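Local structure of beta-fructofuranosidase, insoluble isoenzyme CWINV1 (Arabidopsis thaliana, 2OXB) at residues A[7-12]-A[481-486]; A[51-54]-A[58-61]; A[156-161]-A[245-250]; A[172-177]-A[182-187]; A[193-198]-A[261-266]. The protein hydrolyses terminal non-reducing beta-D-fructofuranoside residues, using sucrose and 1-kestose and, to a lower extent, neokestose and levan, in the plant cell wall. The protein carries 1 engineered substitution. All blocks are in the same frame, centred on the assembly; numbering follows the deposited sequence.

Contact 1: residues A[7-12]-A[481-486]; sequences GFHFQP and HSVVES
His-9 meets Val-483 and Glu-485 where the two domains of a glycoside hydrolase family 32 enzyme join: it belongs to the run leading into the first strand of the five-bladed propeller, they to strand 483-488 of the C-terminal beta-sandwich. The apolar part of the contact is the Val-483 side chain, which points toward the imidazole and packs against it, though the exact fit is doubtful. A beta-branched valine suits an extended strand. The polar part is a close approach without a hydrogen bond. Glu-485 CG lies anti to the carbonyl carbon (chi1 -62°) and the chain is extended beyond it, which carries OE1 to 3.4 Å from His-9 CE1. The carboxylate and imidazole planes stand 84° apart; the acid would probably stabilise a positive charge on the histidine. Its other oxygen, OE2, forms a salt bridge with Arg-316, which holds the carboxylate. At the loose end, the backbone N of Gly-7 sits 4.2 Å from CD2 at the edge of the His-481 ring; that N is hydrogen-bonded to Asp-480 OD1, and His-481 NE2 to Gln-366 OE1. Phe-8 flanks the histidine within its own segment, its CE1 lying 3.5 Å above the His-9 ring plane, near the rim.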
# COMPACT_ATOMS: atom_id res chain seq x y z
N GLY A 7 15.98 3.45 7.27
CA GLY A 7 16.98 4.33 6.71
C GLY A 7 16.63 4.93 5.35
O GLY A 7 17.01 6.06 5.06
N PHE A 8 15.91 4.19 4.51
CA PHE A 8 15.56 4.71 3.19
C PHE A 8 14.07 4.77 2.88
O PHE A 8 13.68 4.99 1.74
CB PHE A 8 16.28 3.91 2.10
CG PHE A 8 15.91 2.47 2.05
CD1 PHE A 8 14.73 2.06 1.45
CD2 PHE A 8 16.76 1.51 2.58
CE1 PHE A 8 14.40 0.70 1.39
CE2 PHE A 8 16.44 0.16 2.52
CZ PHE A 8 15.26 -0.25 1.93
N HIS A 9 13.23 4.59 3.88
CA HIS A 9 11.80 4.67 3.60
C HIS A 9 11.34 6.09 3.87
O HIS A 9 11.73 7.02 3.16
CB HIS A 9 11.06 3.67 4.48
CG HIS A 9 11.24 2.25 4.05
ND1 HIS A 9 10.75 1.77 2.86
CD2 HIS A 9 11.88 1.21 4.64
CE1 HIS A 9 11.09 0.50 2.72
NE2 HIS A 9 11.78 0.14 3.79
N PHE A 10 10.50 6.25 4.88
CA PHE A 10 10.01 7.55 5.29
C PHE A 10 9.18 7.45 6.55
O PHE A 10 8.39 6.53 6.73
CB PHE A 10 9.17 8.24 4.21
CG PHE A 10 8.56 9.54 4.68
CD1 PHE A 10 9.37 10.61 5.05
CD2 PHE A 10 7.18 9.66 4.85
CE1 PHE A 10 8.82 11.78 5.58
CE2 PHE A 10 6.61 10.82 5.38
CZ PHE A 10 7.43 11.88 5.75
N GLN A 11 9.37 8.44 7.41
CA GLN A 11 8.68 8.49 8.67
C GLN A 11 9.04 9.78 9.37
O GLN A 11 10.00 10.46 9.00
CB GLN A 11 9.13 7.31 9.53
CG GLN A 11 10.63 7.25 9.74
CD GLN A 11 11.06 5.99 10.43
OE1 GLN A 11 10.75 5.77 11.61
NE2 GLN A 11 11.74 5.11 9.70
N PRO A 12 8.25 10.16 10.38
CA PRO A 12 8.54 11.39 11.10
C PRO A 12 9.77 11.12 11.95
O PRO A 12 10.02 9.97 12.33
CB PRO A 12 7.30 11.60 11.95
CG PRO A 12 6.22 10.91 11.18
CD PRO A 12 6.91 9.65 10.74
N HIS A 481 15.41 -2.95 8.22
CA HIS A 481 15.28 -3.11 9.66
C HIS A 481 13.87 -3.54 10.03
O HIS A 481 13.42 -4.63 9.65
CB HIS A 481 15.65 -1.79 10.36
CG HIS A 481 16.94 -1.20 9.88
ND1 HIS A 481 18.18 -1.69 10.24
CD2 HIS A 481 17.19 -0.19 9.01
CE1 HIS A 481 19.12 -1.01 9.62
NE2 HIS A 481 18.55 -0.09 8.86
N SER A 482 13.17 -2.69 10.77
CA SER A 482 11.81 -2.94 11.21
C SER A 482 10.81 -3.27 10.09
O SER A 482 9.87 -4.03 10.30
CB SER A 482 11.28 -1.72 11.98
OG SER A 482 11.17 -0.59 11.13
N VAL A 483 11.00 -2.69 8.91
CA VAL A 483 10.08 -2.95 7.81
C VAL A 483 10.66 -3.75 6.65
O VAL A 483 11.78 -3.48 6.18
CB VAL A 483 9.50 -1.65 7.24
CG1 VAL A 483 10.62 -0.73 6.83
CG2 VAL A 483 8.62 -1.97 6.06
N VAL A 484 9.88 -4.71 6.18
CA VAL A 484 10.28 -5.56 5.08
C VAL A 484 9.13 -5.73 4.11
O VAL A 484 8.05 -6.16 4.50
CB VAL A 484 10.69 -6.93 5.59
CG1 VAL A 484 12.13 -6.90 6.09
CG2 VAL A 484 9.77 -7.35 6.71
N GLU A 485 9.37 -5.38 2.86
CA GLU A 485 8.34 -5.49 1.83
C GLU A 485 8.66 -6.62 0.87
O GLU A 485 9.75 -6.67 0.29
CB GLU A 485 8.23 -4.18 1.07
CG GLU A 485 7.80 -3.03 1.96
CD GLU A 485 7.83 -1.71 1.24
OE1 GLU A 485 8.92 -1.32 0.79
OE2 GLU A 485 6.76 -1.08 1.12
N SER A 486 7.70 -7.52 0.71
CA SER A 486 7.88 -8.66 -0.18
C SER A 486 7.18 -8.47 -1.52
O SER A 486 6.09 -7.89 -1.59
CB SER A 486 7.37 -9.94 0.50
OG SER A 486 7.86 -10.04 1.83

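Contact 2: residues A[51-54]-A[58-61]; sequences STST and NWDP
Trp-59, Ser-51 and Ser-53 carry most of this contact, which closes the outer hairpin of a propeller blade, strand 47-53 turning back into the edge strand 60-66. Trp-59 gives the most surface. Ser-53 CB sits above its six-membered ring, 3.4 Å from the centroid and only 4° off the normal, a CH-pi contact; a serine is small enough for its CB to settle directly on the ring face. Ser-51 CB touches the same ring system obliquely, 4.0 Å from CE3 of Trp-59. The indole also meets the rings of Phe-10 and Trp-291, so it ties the hairpin end to its surroundings. A glycine in place of the tryptophan would probably leave a gap under Ser-53 CB and beside Ser-51, and deprive Phe-10 and Trp-291 of their aromatic partner.

The backbone is paired at Thr-52 and Asp-60, an antiparallel hydrogen-bonded pair: Thr-52 N gives to Asp-60 O at 2.9 Å, and Asp-60 N returns to Thr-52 O at 3.1 Å. Nearer the turn a side chain takes over. The Ser-53 hydroxyl, turned opposite the backbone N (chi1 -173°), points across to Asn-58 at the start of the returning arm, and OG is also hydrogen-bonded to Asp-55 N in the turn. Ser-53 OG donates to Asn-58 O at 2.7 Å, arriving from above the carbonyl plane.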
# COMPACT_ATOMS: atom_id res chain seq x y z
N SER A 51 5.98 17.60 3.75
CA SER A 51 7.31 17.22 3.29
C SER A 51 7.23 17.30 1.76
O SER A 51 6.14 17.27 1.20
CB SER A 51 7.66 15.79 3.74
OG SER A 51 7.76 15.70 5.15
N THR A 52 8.38 17.43 1.09
CA THR A 52 8.44 17.52 -0.38
C THR A 52 9.55 16.61 -0.95
O THR A 52 10.39 16.11 -0.20
CB THR A 52 8.73 18.97 -0.85
OG1 THR A 52 9.91 19.46 -0.20
CG2 THR A 52 7.56 19.89 -0.50
N SER A 53 9.56 16.41 -2.27
CA SER A 53 10.60 15.57 -2.87
C SER A 53 10.78 15.80 -4.37
O SER A 53 9.94 16.44 -5.03
CB SER A 53 10.29 14.10 -2.63
OG SER A 53 11.35 13.29 -3.06
N THR A 54 11.88 15.29 -4.90
CA THR A 54 12.19 15.41 -6.32
C THR A 54 12.40 14.01 -6.92
O THR A 54 12.48 13.84 -8.15
CB THR A 54 13.47 16.29 -6.58
OG1 THR A 54 14.65 15.47 -6.54
CG2 THR A 54 13.59 17.39 -5.53
N ASN A 58 14.01 11.14 -1.20
CA ASN A 58 14.56 12.12 -0.26
C ASN A 58 13.49 13.17 0.02
O ASN A 58 12.97 13.80 -0.90
CB ASN A 58 15.79 12.82 -0.85
CG ASN A 58 16.83 11.86 -1.36
OD1 ASN A 58 17.21 10.90 -0.68
ND2 ASN A 58 17.31 12.11 -2.56
N TRP A 59 13.19 13.36 1.30
CA TRP A 59 12.18 14.31 1.70
C TRP A 59 12.65 15.45 2.60
O TRP A 59 13.35 15.23 3.60
CB TRP A 59 11.00 13.57 2.36
CG TRP A 59 10.43 12.54 1.42
CD1 TRP A 59 10.96 11.31 1.13
CD2 TRP A 59 9.28 12.69 0.57
NE1 TRP A 59 10.22 10.69 0.15
CE2 TRP A 59 9.19 11.52 -0.22
CE3 TRP A 59 8.34 13.71 0.38
CZ2 TRP A 59 8.17 11.33 -1.16
CZ3 TRP A 59 7.33 13.52 -0.55
CH2 TRP A 59 7.26 12.35 -1.32
N ASP A 60 12.26 16.66 2.20
CA ASP A 60 12.58 17.88 2.93
C ASP A 60 11.32 18.24 3.73
O ASP A 60 10.22 18.26 3.18
CB ASP A 60 12.92 19.02 1.95
CG ASP A 60 14.22 18.79 1.18
OD1 ASP A 60 14.26 17.92 0.28
OD2 ASP A 60 15.21 19.49 1.47
N PRO A 61 11.47 18.50 5.04
CA PRO A 61 10.34 18.85 5.92
C PRO A 61 9.70 20.21 5.67
O PRO A 61 10.16 20.99 4.84
CB PRO A 61 10.96 18.76 7.31
CG PRO A 61 12.36 19.21 7.06
CD PRO A 61 12.72 18.43 5.81

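Contact 3: residues A[156-161]-A[245-250]; sequences KWRVII and GTYDRV
Arg-158 reaches from strand 157-165 to the hydroxyl of Tyr-247 on strand 240-248, and this pair is the close part of an otherwise sparse contact between two sheets of the propeller. Arg-158 NH1 donates to Tyr-247 OH at 3.1 Å, but the N-H...O angle of 121° makes the bond weak. The aliphatic shaft adds to it, Arg-158 CD lying 3.7 Å from the same Tyr-247 OH. The guanidinium and phenol planes are 88° apart, nearly perpendicular. A long arginine, bent at chi2 (126°), suits the span, because the nearest CA atoms of the two segments, those of Arg-158 and Arg-249, are 10.6 Å apart. Its stronger tie lies beyond the segments, a salt bridge from NH1 to Asp-252. A leucine in its place would probably leave Asp-252 without its charged mate and Tyr-247 OH without this donor.

The looser side is at Arg-249, partly exposed, whose carbonyl O stays 4.1 Å from Arg-158 NH1. Its own guanidinium turns a face to Tyr-247, with CD2 of that ring 3.8 Å above the plane. Asp-248 OD2 accepts from Val-250 N, an Asx turn that brackets Arg-249. Around the contact, Tyr-247 also touches Leu-189 of strand 182-192, while Trp-150 packs on Arg-158 and strand 168-176 pairs with strand 157-165 along its length.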
# COMPACT_ATOMS: atom_id res chain seq x y z
N LYS A 156 -19.75 18.99 -14.63
CA LYS A 156 -20.03 18.40 -13.33
C LYS A 156 -18.87 17.66 -12.70
O LYS A 156 -18.47 16.60 -13.17
CB LYS A 156 -21.24 17.47 -13.47
CG LYS A 156 -22.47 18.19 -14.05
CD LYS A 156 -23.46 17.24 -14.72
CE LYS A 156 -24.60 18.01 -15.40
NZ LYS A 156 -24.15 18.93 -16.48
N TRP A 157 -18.31 18.24 -11.65
CA TRP A 157 -17.20 17.61 -10.94
C TRP A 157 -17.76 16.52 -10.03
O TRP A 157 -18.77 16.72 -9.36
CB TRP A 157 -16.42 18.64 -10.12
CG TRP A 157 -15.48 19.47 -10.94
CD1 TRP A 157 -15.74 20.68 -11.55
CD2 TRP A 157 -14.13 19.14 -11.27
NE1 TRP A 157 -14.63 21.11 -12.24
CE2 TRP A 157 -13.63 20.19 -12.09
CE3 TRP A 157 -13.29 18.06 -10.96
CZ2 TRP A 157 -12.32 20.18 -12.60
CZ3 TRP A 157 -11.99 18.05 -11.47
CH2 TRP A 157 -11.52 19.11 -12.28
N ARG A 158 -17.10 15.37 -10.01
CA ARG A 158 -17.56 14.27 -9.17
C ARG A 158 -16.48 13.86 -8.18
O ARG A 158 -15.29 13.96 -8.46
CB ARG A 158 -17.99 13.08 -10.05
CG ARG A 158 -19.24 13.33 -10.92
CD ARG A 158 -18.97 13.03 -12.39
NE ARG A 158 -20.07 13.40 -13.30
CZ ARG A 158 -21.17 12.68 -13.51
NH1 ARG A 158 -21.35 11.53 -12.87
NH2 ARG A 158 -22.09 13.11 -14.36
N VAL A 159 -16.93 13.42 -7.00
CA VAL A 159 -16.04 12.95 -5.94
C VAL A 159 -16.87 12.02 -5.06
O VAL A 159 -18.10 12.06 -5.09
CB VAL A 159 -15.48 14.10 -5.08
CG1 VAL A 159 -16.56 14.68 -4.16
CG2 VAL A 159 -14.30 13.60 -4.26
N ILE A 160 -16.20 11.17 -4.28
CA ILE A 160 -16.92 10.25 -3.42
C ILE A 160 -16.37 10.28 -2.00
O ILE A 160 -15.19 10.57 -1.77
CB ILE A 160 -16.85 8.82 -3.94
CG1 ILE A 160 -15.39 8.44 -4.18
CG2 ILE A 160 -17.69 8.68 -5.22
CD1 ILE A 160 -15.19 7.00 -4.56
N ILE A 161 -17.23 9.98 -1.04
CA ILE A 161 -16.82 9.99 0.35
C ILE A 161 -17.16 8.65 0.96
O ILE A 161 -18.05 7.96 0.48
CB ILE A 161 -17.52 11.12 1.13
CG1 ILE A 161 -17.12 12.47 0.53
CG2 ILE A 161 -17.11 11.10 2.59
CD1 ILE A 161 -17.80 12.78 -0.78
N GLY A 245 -13.45 -2.55 -13.08
CA GLY A 245 -14.71 -2.64 -13.80
C GLY A 245 -14.91 -1.56 -14.85
O GLY A 245 -14.00 -1.23 -15.61
N THR A 246 -16.12 -1.02 -14.92
CA THR A 246 -16.42 0.03 -15.89
C THR A 246 -17.11 1.16 -15.13
O THR A 246 -17.35 1.05 -13.93
CB THR A 246 -17.36 -0.52 -17.00
OG1 THR A 246 -17.18 -1.94 -17.13
CG2 THR A 246 -17.03 0.14 -18.35
N TYR A 247 -17.43 2.26 -15.81
CA TYR A 247 -18.08 3.37 -15.14
C TYR A 247 -19.17 3.99 -15.98
O TYR A 247 -18.91 4.91 -16.75
CB TYR A 247 -17.05 4.43 -14.77
CG TYR A 247 -17.63 5.73 -14.24
CD1 TYR A 247 -18.29 5.79 -13.02
CD2 TYR A 247 -17.50 6.90 -14.97
CE1 TYR A 247 -18.80 7.00 -12.53
CE2 TYR A 247 -18.01 8.11 -14.51
CZ TYR A 247 -18.65 8.16 -13.29
OH TYR A 247 -19.13 9.38 -12.86
N ASP A 248 -20.39 3.48 -15.85
CA ASP A 248 -21.47 4.05 -16.63
C ASP A 248 -21.65 5.48 -16.15
O ASP A 248 -22.13 5.73 -15.04
CB ASP A 248 -22.77 3.26 -16.44
CG ASP A 248 -23.90 3.76 -17.35
OD1 ASP A 248 -25.00 3.18 -17.30
OD2 ASP A 248 -23.68 4.72 -18.12
N ARG A 249 -21.25 6.42 -17.00
CA ARG A 249 -21.35 7.83 -16.69
C ARG A 249 -22.81 8.23 -16.49
O ARG A 249 -23.10 9.23 -15.82
CB ARG A 249 -20.72 8.63 -17.82
CG ARG A 249 -19.62 7.85 -18.54
CD ARG A 249 -18.76 8.74 -19.41
NE ARG A 249 -17.41 8.92 -18.84
CZ ARG A 249 -17.14 9.59 -17.73
NH1 ARG A 249 -18.12 10.16 -17.04
NH2 ARG A 249 -15.89 9.69 -17.32
N VAL A 250 -23.73 7.45 -17.04
CA VAL A 250 -25.15 7.72 -16.92
C VAL A 250 -25.60 7.66 -15.46
O VAL A 250 -25.89 8.70 -14.85
CB VAL A 250 -26.00 6.73 -17.75
CG1 VAL A 250 -27.49 7.05 -17.62
CG2 VAL A 250 -25.57 6.80 -19.22

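Contact 4: residues A[172-177]-A[182-187]; sequences ITYTSK and WEKSPE
The outer hairpin of a propeller blade is built here, strand 168-176 running antiparallel to strand 182-192, with Tyr-174 facing Lys-184 and Ser-176 facing Trp-182. Between those two non-hydrogen-bonded pairs, Thr-175 and Glu-183 form the hydrogen-bonded one. Glu-183 N gives to Thr-175 O at 2.6 Å, nearly along the C=O axis, whereas the return bond from Thr-175 N to Glu-183 O is weak. Farther along, Ser-185 N donates to Thr-173 O at 2.9 Å.

The side chains on the Tyr-174 face make the largest contribution. Lys-184 lies over one face of the phenol ring: its CA is 3.8 Å from the Tyr-174 centroid in a CH-pi contact, and its CB comes within 3.4 Å of CE2 of Tyr-174. Lys-184 CG lies beside the carbonyl carbon (chi1 -175°), so the chain lays CB and CG over the ring near CZ and OH and then leads away past Ile-172. Trp-182 receives Ser-176 in the same manner, Ser-176 CB standing 3.3 Å from the centroid of the six-membered ring of Trp-182 and 13° off the normal. A serine is small enough for its CB to sit close over the ring face while its OG hydrogen-bonds to Lys-181 O. Trp-182 also meets Phe-179 edge to face, and Val-159, Leu-129 and Met-130 pack on it. On the sheet's other side Thr-175 and Glu-183 run alongside each other, Thr-175 OG1 being 3.5 Å from Glu-183 CB, as suits polar residues on a more exposed face. The whole is a set of CH-pi contacts between neighbours on non-hydrogen-bonded pairs within an antiparallel beta hairpin, here the outer strands of a propeller blade.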
# COMPACT_ATOMS: atom_id res chain seq x y z
N ILE A 172 -20.45 7.80 -0.88
CA ILE A 172 -21.38 8.85 -1.25
C ILE A 172 -20.75 9.85 -2.20
O ILE A 172 -19.70 10.41 -1.92
CB ILE A 172 -21.88 9.61 -0.03
CG1 ILE A 172 -22.62 8.65 0.90
CG2 ILE A 172 -22.77 10.78 -0.47
CD1 ILE A 172 -23.05 9.27 2.20
N THR A 173 -21.41 10.11 -3.32
CA THR A 173 -20.85 11.05 -4.26
C THR A 173 -21.57 12.39 -4.28
O THR A 173 -22.76 12.47 -3.99
CB THR A 173 -20.82 10.45 -5.68
OG1 THR A 173 -20.60 11.50 -6.63
CG2 THR A 173 -22.12 9.73 -5.98
N TYR A 174 -20.83 13.44 -4.58
CA TYR A 174 -21.38 14.79 -4.65
C TYR A 174 -20.97 15.40 -5.97
O TYR A 174 -19.78 15.49 -6.26
CB TYR A 174 -20.84 15.69 -3.54
CG TYR A 174 -21.55 15.64 -2.21
CD1 TYR A 174 -21.37 14.57 -1.34
CD2 TYR A 174 -22.39 16.69 -1.82
CE1 TYR A 174 -22.00 14.53 -0.10
CE2 TYR A 174 -23.03 16.67 -0.58
CZ TYR A 174 -22.83 15.58 0.27
OH TYR A 174 -23.46 15.53 1.50
N THR A 175 -21.94 15.82 -6.77
CA THR A 175 -21.62 16.47 -8.03
C THR A 175 -21.42 17.93 -7.69
O THR A 175 -22.05 18.45 -6.77
CB THR A 175 -22.77 16.32 -9.07
OG1 THR A 175 -24.00 16.80 -8.51
CG2 THR A 175 -22.94 14.86 -9.48
N SER A 176 -20.52 18.60 -8.40
CA SER A 176 -20.26 20.01 -8.15
C SER A 176 -20.42 20.84 -9.41
O SER A 176 -19.95 20.46 -10.48
CB SER A 176 -18.85 20.22 -7.59
OG SER A 176 -18.62 21.57 -7.24
N LYS A 177 -21.10 21.96 -9.26
CA LYS A 177 -21.33 22.87 -10.37
C LYS A 177 -19.98 23.37 -10.88
O LYS A 177 -19.62 23.13 -12.02
CB LYS A 177 -22.17 24.05 -9.88
CG LYS A 177 -23.32 23.68 -8.94
CD LYS A 177 -24.34 22.78 -9.62
CE LYS A 177 -25.70 22.86 -8.95
NZ LYS A 177 -26.38 24.18 -9.16
N TRP A 182 -21.76 21.91 -4.05
CA TRP A 182 -21.77 20.48 -4.24
C TRP A 182 -23.12 19.85 -3.90
O TRP A 182 -23.61 19.93 -2.77
CB TRP A 182 -20.66 19.83 -3.41
CG TRP A 182 -19.28 20.31 -3.77
CD1 TRP A 182 -18.76 21.54 -3.51
CD2 TRP A 182 -18.25 19.58 -4.45
NE1 TRP A 182 -17.47 21.63 -3.98
CE2 TRP A 182 -17.14 20.43 -4.56
CE3 TRP A 182 -18.16 18.29 -4.97
CZ2 TRP A 182 -15.94 20.04 -5.18
CZ3 TRP A 182 -16.97 17.89 -5.58
CH2 TRP A 182 -15.88 18.77 -5.68
N GLU A 183 -23.71 19.25 -4.93
CA GLU A 183 -25.00 18.59 -4.81
C GLU A 183 -24.77 17.15 -4.39
O GLU A 183 -23.89 16.46 -4.93
CB GLU A 183 -25.75 18.65 -6.15
CG GLU A 183 -27.15 18.02 -6.13
CD GLU A 183 -28.20 18.90 -5.45
OE1 GLU A 183 -29.14 18.33 -4.86
OE2 GLU A 183 -28.10 20.15 -5.54
N LYS A 184 -25.54 16.70 -3.41
CA LYS A 184 -25.44 15.34 -2.89
C LYS A 184 -26.17 14.37 -3.81
O LYS A 184 -27.40 14.33 -3.86
CB LYS A 184 -26.04 15.28 -1.47
CG LYS A 184 -25.89 13.96 -0.75
CD LYS A 184 -26.95 12.94 -1.18
CE LYS A 184 -26.80 11.65 -0.40
NZ LYS A 184 -27.83 10.65 -0.78
N SER A 185 -25.39 13.59 -4.56
CA SER A 185 -25.92 12.62 -5.49
C SER A 185 -26.73 11.55 -4.74
O SER A 185 -26.23 10.91 -3.81
CB SER A 185 -24.77 11.98 -6.26
OG SER A 185 -25.18 11.54 -7.55
N PRO A 186 -28.01 11.33 -5.15
CA PRO A 186 -28.96 10.36 -4.58
C PRO A 186 -28.63 8.87 -4.76
O PRO A 186 -29.49 8.02 -4.54
CB PRO A 186 -30.27 10.75 -5.24
CG PRO A 186 -29.82 11.19 -6.60
CD PRO A 186 -28.64 12.06 -6.27
N GLU A 187 -27.40 8.57 -5.17
CA GLU A 187 -26.96 7.18 -5.37
C GLU A 187 -25.42 7.04 -5.29
O GLU A 187 -24.69 7.71 -6.01
CB GLU A 187 -27.47 6.64 -6.72
CG GLU A 187 -26.89 5.26 -7.14
CD GLU A 187 -27.38 4.75 -8.51
OE1 GLU A 187 -27.33 5.52 -9.50
OE2 GLU A 187 -27.78 3.56 -8.59

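Contact 5: residues A[193-198]-A[261-266]; sequences DGSGMW and KMDGTA
Ser-195 and Asp-263 mark where two loops without regular structure come nearest, their CA atoms 6.6 Å apart and no backbone hydrogen bond linking the segments, so side chains make the contact. Ser-195 OG donates weakly to Asp-263 OD1 at 3.2 Å. The serine holds OG between its backbone N and carbonyl carbon (chi1 61°), and there it also takes a weak bond from Trp-198 NE1, at 3.5 Å from Ser-195 OG and in the plane of the indole. One small hydroxyl thus links the acid of one loop to the tryptophan of its own. Asp-263 OD1 has the carboxylate of Asp-192 close by, and this like charge may raise its affinity for a proton. Just before the serine, Gly-194 takes backbone angles (phi 109°) where any side chain would collide with the carbonyl of Asp-193, so glycine is the natural residue.

Trp-198 introduces the Trp-Glu-Cys-Pro-Asp signature of family 32 and directly precedes the engineered Gln-199, at a substrate-binding position, consistent with a second-shell place behind the active site of the propeller. The side chain of Trp-198 is about 9 Å from the bound fructose.

Met-262 makes the other half of the contact, a Met-aromatic one: SD lies 4.0 Å from the centroid of the Trp-198 six-membered ring, 38° off the normal, hence oblique. Its flexible, bent chain crosses the tryptophan at about a right angle, and Met-262 CG follows at 4.0 Å from CH2 of Trp-198. Leu-230 and Ile-232 of strand 226-234 pack against the same methionine, and its backbone N is hydrogen-bonded to Asp-192 OD2.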
# COMPACT_ATOMS: atom_id res chain seq x y z
N ASP A 193 -22.91 -4.96 0.87
CA ASP A 193 -23.55 -5.32 2.14
C ASP A 193 -22.70 -6.32 2.91
O ASP A 193 -22.09 -7.21 2.32
CB ASP A 193 -24.96 -5.89 1.92
CG ASP A 193 -26.06 -4.89 2.26
OD1 ASP A 193 -27.11 -4.90 1.58
OD2 ASP A 193 -25.88 -4.11 3.22
N GLY A 194 -22.67 -6.17 4.23
CA GLY A 194 -21.88 -7.06 5.06
C GLY A 194 -20.70 -6.27 5.59
O GLY A 194 -20.62 -6.00 6.79
N SER A 195 -19.79 -5.88 4.71
CA SER A 195 -18.61 -5.11 5.08
C SER A 195 -19.03 -3.83 5.79
O SER A 195 -19.95 -3.13 5.36
CB SER A 195 -17.80 -4.74 3.84
OG SER A 195 -18.57 -3.95 2.96
N GLY A 196 -18.34 -3.50 6.88
CA GLY A 196 -18.69 -2.30 7.61
C GLY A 196 -18.44 -1.04 6.81
O GLY A 196 -18.62 -0.99 5.59
N MET A 197 -18.04 -0.01 7.54
CA MET A 197 -17.72 1.30 7.00
C MET A 197 -16.72 1.20 5.85
O MET A 197 -15.93 0.26 5.79
CB MET A 197 -17.10 2.16 8.11
CG MET A 197 -16.53 3.49 7.66
SD MET A 197 -17.77 4.75 7.48
CE MET A 197 -16.80 6.16 7.00
N TRP A 198 -16.78 2.17 4.95
CA TRP A 198 -15.86 2.22 3.82
C TRP A 198 -14.97 3.42 4.06
O TRP A 198 -15.45 4.55 4.13
CB TRP A 198 -16.61 2.44 2.52
CG TRP A 198 -17.03 1.18 1.83
CD1 TRP A 198 -17.27 -0.03 2.40
CD2 TRP A 198 -17.35 1.06 0.45
NE1 TRP A 198 -17.75 -0.91 1.45
CE2 TRP A 198 -17.81 -0.26 0.24
CE3 TRP A 198 -17.32 1.94 -0.64
CZ2 TRP A 198 -18.22 -0.73 -1.00
CZ3 TRP A 198 -17.73 1.48 -1.88
CH2 TRP A 198 -18.17 0.15 -2.06
N LYS A 261 -17.44 -8.46 -6.07
CA LYS A 261 -17.85 -7.47 -5.06
C LYS A 261 -16.62 -6.83 -4.44
O LYS A 261 -15.49 -7.22 -4.74
CB LYS A 261 -18.69 -8.15 -3.96
CG LYS A 261 -20.04 -8.69 -4.42
CD LYS A 261 -21.05 -7.58 -4.70
CE LYS A 261 -21.64 -7.00 -3.42
NZ LYS A 261 -22.72 -6.01 -3.70
N MET A 262 -16.82 -5.86 -3.55
CA MET A 262 -15.69 -5.21 -2.91
C MET A 262 -15.19 -5.93 -1.64
O MET A 262 -14.21 -5.52 -1.03
CB MET A 262 -16.04 -3.76 -2.60
CG MET A 262 -16.24 -2.91 -3.85
SD MET A 262 -15.56 -1.25 -3.64
CE MET A 262 -13.86 -1.67 -3.11
N ASP A 263 -15.88 -7.01 -1.27
CA ASP A 263 -15.53 -7.81 -0.09
C ASP A 263 -16.08 -9.22 -0.21
O ASP A 263 -17.29 -9.42 -0.33
CB ASP A 263 -16.07 -7.17 1.18
CG ASP A 263 -17.49 -6.65 1.02
OD1 ASP A 263 -17.64 -5.58 0.37
OD2 ASP A 263 -18.43 -7.30 1.51
N GLY A 264 -15.19 -10.21 -0.17
CA GLY A 264 -15.60 -11.60 -0.29
C GLY A 264 -14.65 -12.31 -1.23
O GLY A 264 -14.28 -13.47 -1.02
N THR A 265 -14.25 -11.60 -2.27
CA THR A 265 -13.31 -12.14 -3.24
C THR A 265 -12.48 -10.98 -3.82
O THR A 265 -11.82 -11.12 -4.84
CB THR A 265 -14.04 -12.91 -4.39
OG1 THR A 265 -15.13 -12.12 -4.89
CG2 THR A 265 -14.58 -14.23 -3.87
N ALA A 266 -12.53 -9.84 -3.13
CA ALA A 266 -11.79 -8.65 -3.53
C ALA A 266 -10.29 -8.76 -3.23
O ALA A 266 -9.89 -9.09 -2.11
CB ALA A 266 -12.36 -7.41 -2.85

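Overall arrangement
Contact 1 spans nearly the whole chain, joining its start to the C-terminal sandwich, and the other four contacts are nested inside the loop it closes. The centres of contact 1 and contact 2 are about 16 Å apart, and the two touch through Phe-10, which packs on Ser-51 and Trp-59. Contacts 3 and 4 lie on the other side of the chain's centre from contact 1, their centres about 10 Å apart, and share the sheet of strands 157-165 and 168-176; contact 4 is nested inside the loop closed by contact 3. Contact 5 interleaves with contact 3 along the chain, their nearest atoms about 5 Å apart. Contacts 2 to 5 lie within the propeller, while contact 1 lies at the junction with the sandwich domain.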